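Side-chain contact in aspartokinase (PDB 3L76), which probably catalyses the ATP-dependent phosphorylation of aspartate to 4-phospho-L-aspartate, the first step toward threonine and lysine, and binds both of these amino acids: residues A210-P215 against L228-S233. Residues are numbered along the deposited sequence; the frame is centred on the assembly and turned at random. Where two conformers were deposited one is given.
Sequences AKVLHP and LVVRSS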
loop_
_atom_site.group_PDB
_atom_site.type_symbol
_atom_site.label_atom_id
_atom_site.label_comp_id
_atom_site.label_asym_id
_atom_site.label_seq_id
_atom_site.Cartn_x
_atom_site.Cartn_y
_atom_site.Cartn_z
ATOM N N ALA A 210 22.497 11.525 -13.872
ATOM C CA ALA A 210 21.113 11.995 -13.865
ATOM C C ALA A 210 20.074 10.955 -13.452
ATOM O O ALA A 210 19.416 11.084 -12.415
ATOM C CB ALA A 210 20.750 12.559 -15.226
ATOM N N LYS A 211 19.920 9.931 -14.278
ATOM C CA LYS A 211 18.824 8.991 -14.104
ATOM C C LYS A 211 19.319 7.676 -13.495
ATOM O O LYS A 211 18.652 6.643 -13.593
ATOM C CB LYS A 211 18.138 8.749 -15.457
ATOM C CG LYS A 211 18.015 10.009 -16.314
ATOM C CD LYS A 211 17.839 9.704 -17.804
ATOM C CE LYS A 211 18.015 10.972 -18.644
ATOM N NZ LYS A 211 17.844 10.746 -20.110
ATOM N N VAL A 212 20.493 7.716 -12.872
ATOM C CA VAL A 212 21.092 6.507 -12.303
ATOM C C VAL A 212 21.309 6.591 -10.787
ATOM O O VAL A 212 21.065 5.612 -10.081
ATOM C CB VAL A 212 22.397 6.094 -13.029
ATOM C CG1 VAL A 212 22.981 7.267 -13.789
ATOM C CG2 VAL A 212 23.408 5.521 -12.048
ATOM N N LEU A 213 21.761 7.742 -10.283
ATOM C CA LEU A 213 21.757 7.963 -8.833
ATOM C C LEU A 213 21.623 9.404 -8.323
ATOM O O LEU A 213 21.900 10.364 -9.026
ATOM C CB LEU A 213 22.881 7.201 -8.118
ATOM C CG LEU A 213 24.270 7.790 -7.932
ATOM C CD1 LEU A 213 25.029 6.935 -6.920
ATOM C CD2 LEU A 213 24.985 7.828 -9.253
ATOM N N HIS A 214 21.192 9.490 -7.069
ATOM C CA HIS A 214 20.799 10.745 -6.473
ATOM C C HIS A 214 21.939 11.396 -5.689
ATOM O O HIS A 214 22.529 10.806 -4.783
ATOM C CB HIS A 214 19.527 10.561 -5.629
ATOM C CG HIS A 214 18.284 10.401 -6.453
ATOM N ND1 HIS A 214 17.844 9.175 -6.910
ATOM C CD2 HIS A 214 17.401 11.315 -6.923
ATOM C CE1 HIS A 214 16.740 9.341 -7.618
ATOM N NE2 HIS A 214 16.448 10.628 -7.638
ATOM N N PRO A 215 22.281 12.636 -6.083
ATOM C CA PRO A 215 23.376 13.387 -5.458
ATOM C C PRO A 215 23.375 13.349 -3.926
ATOM O O PRO A 215 24.457 13.227 -3.336
ATOM C CB PRO A 215 23.158 14.816 -5.982
ATOM C CG PRO A 215 22.602 14.596 -7.339
ATOM C CD PRO A 215 21.709 13.371 -7.229
ATOM N N LEU A 228 30.907 3.129 -2.432
ATOM C CA LEU A 228 29.741 2.980 -3.289
ATOM C C LEU A 228 30.122 2.348 -4.617
ATOM O O LEU A 228 31.257 2.483 -5.078
ATOM C CB LEU A 228 29.115 4.339 -3.577
ATOM C CG LEU A 228 27.917 4.773 -2.754
ATOM C CD1 LEU A 228 27.352 6.046 -3.369
ATOM C CD2 LEU A 228 26.873 3.667 -2.725
ATOM N N VAL A 229 29.156 1.681 -5.244
ATOM C CA VAL A 229 29.378 1.048 -6.532
ATOM C C VAL A 229 28.127 1.104 -7.396
ATOM O O VAL A 229 27.077 0.586 -7.016
ATOM C CB VAL A 229 29.741 -0.435 -6.374
ATOM C CG1 VAL A 229 30.182 -0.996 -7.702
ATOM C CG2 VAL A 229 30.827 -0.618 -5.334
ATOM N N VAL A 230 28.253 1.729 -8.562
ATOM C CA VAL A 230 27.192 1.739 -9.560
ATOM C C VAL A 230 27.452 0.610 -10.540
ATOM O O VAL A 230 28.442 0.622 -11.262
ATOM C CB VAL A 230 27.145 3.084 -10.302
ATOM C CG1 VAL A 230 26.046 3.079 -11.356
ATOM C CG2 VAL A 230 26.927 4.200 -9.307
ATOM N N ARG A 231 26.564 -0.376 -10.543
ATOM C CA ARG A 231 26.724 -1.555 -11.390
ATOM C C ARG A 231 25.451 -1.806 -12.178
ATOM O O ARG A 231 24.461 -1.091 -12.017
ATOM C CB ARG A 231 27.063 -2.789 -10.547
ATOM C CG ARG A 231 28.465 -2.783 -9.962
ATOM C CD ARG A 231 28.534 -3.574 -8.664
ATOM N NE ARG A 231 28.995 -4.947 -8.839
ATOM C CZ ARG A 231 30.119 -5.429 -8.318
ATOM N NH1 ARG A 231 30.906 -4.646 -7.587
ATOM N NH2 ARG A 231 30.454 -6.697 -8.527
ATOM N N SER A 232 25.483 -2.821 -13.037
ATOM C CA SER A 232 24.309 -3.208 -13.807
ATOM C C SER A 232 23.827 -4.579 -13.390
ATOM O O SER A 232 24.632 -5.437 -13.033
ATOM C CB SER A 232 24.619 -3.236 -15.293
ATOM O OG SER A 232 23.533 -3.818 -15.989
ATOM N N SER A 233 22.512 -4.781 -13.458
ATOM C CA SER A 233 21.882 -6.041 -13.064
ATOM C C SER A 233 22.006 -7.120 -14.138
ATOM O O SER A 233 22.086 -8.303 -13.827
ATOM C CB SER A 233 20.404 -5.815 -12.746
ATOM O OG SER A 233 20.228 -4.676 -11.924
#
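V230, at the middle of strand 228-232, touches both V212 and L213: one methyl meets the valine and the other the leucine, and no hydrogen bond crosses between the segments. Its torsion explains the division of labour. With CG1 anti to the backbone N (chi1 179°) and CG2 anti to the carbonyl carbon, the two methyls spread apart along the strand. V230 CG1 meets V212 CG2 at 3.7 Å, the closest approach here, and the two valines cross at about a right angle, methyl against methyl. V230 CG2 sits against the forked end of L213, 4.1 Å from L213 CD1 and equally far from L213 CD2, and so touches both branches of the leucine. Valine suits this place because the extended backbone of a strand easily accommodates its beta-branching and its two methyls can meet two partners, whereas the longer leucine reaches from the loop to the sheet. L213 CD1 also meets L228 CD1 at 4.3 Å, a looser touch at the start of the strand. L213, L228 and V230 are buried; V212 is partly open to solvent, and beyond it the loop leads away to K211, whose exposed, charged chain runs outward from the apolar patch and rests on R186. After L213 the chain enters helix 215-224, with H214 at the N-cap position. The contact thus joins the loop between helices 199-204 and 215-224 to the sheet of the amino acid kinase domain, where strand 228-232 runs between parallel strand 170-175 and antiparallel strand 240-243, and helix 154-166 adds D156 against L213 and V160 against L228.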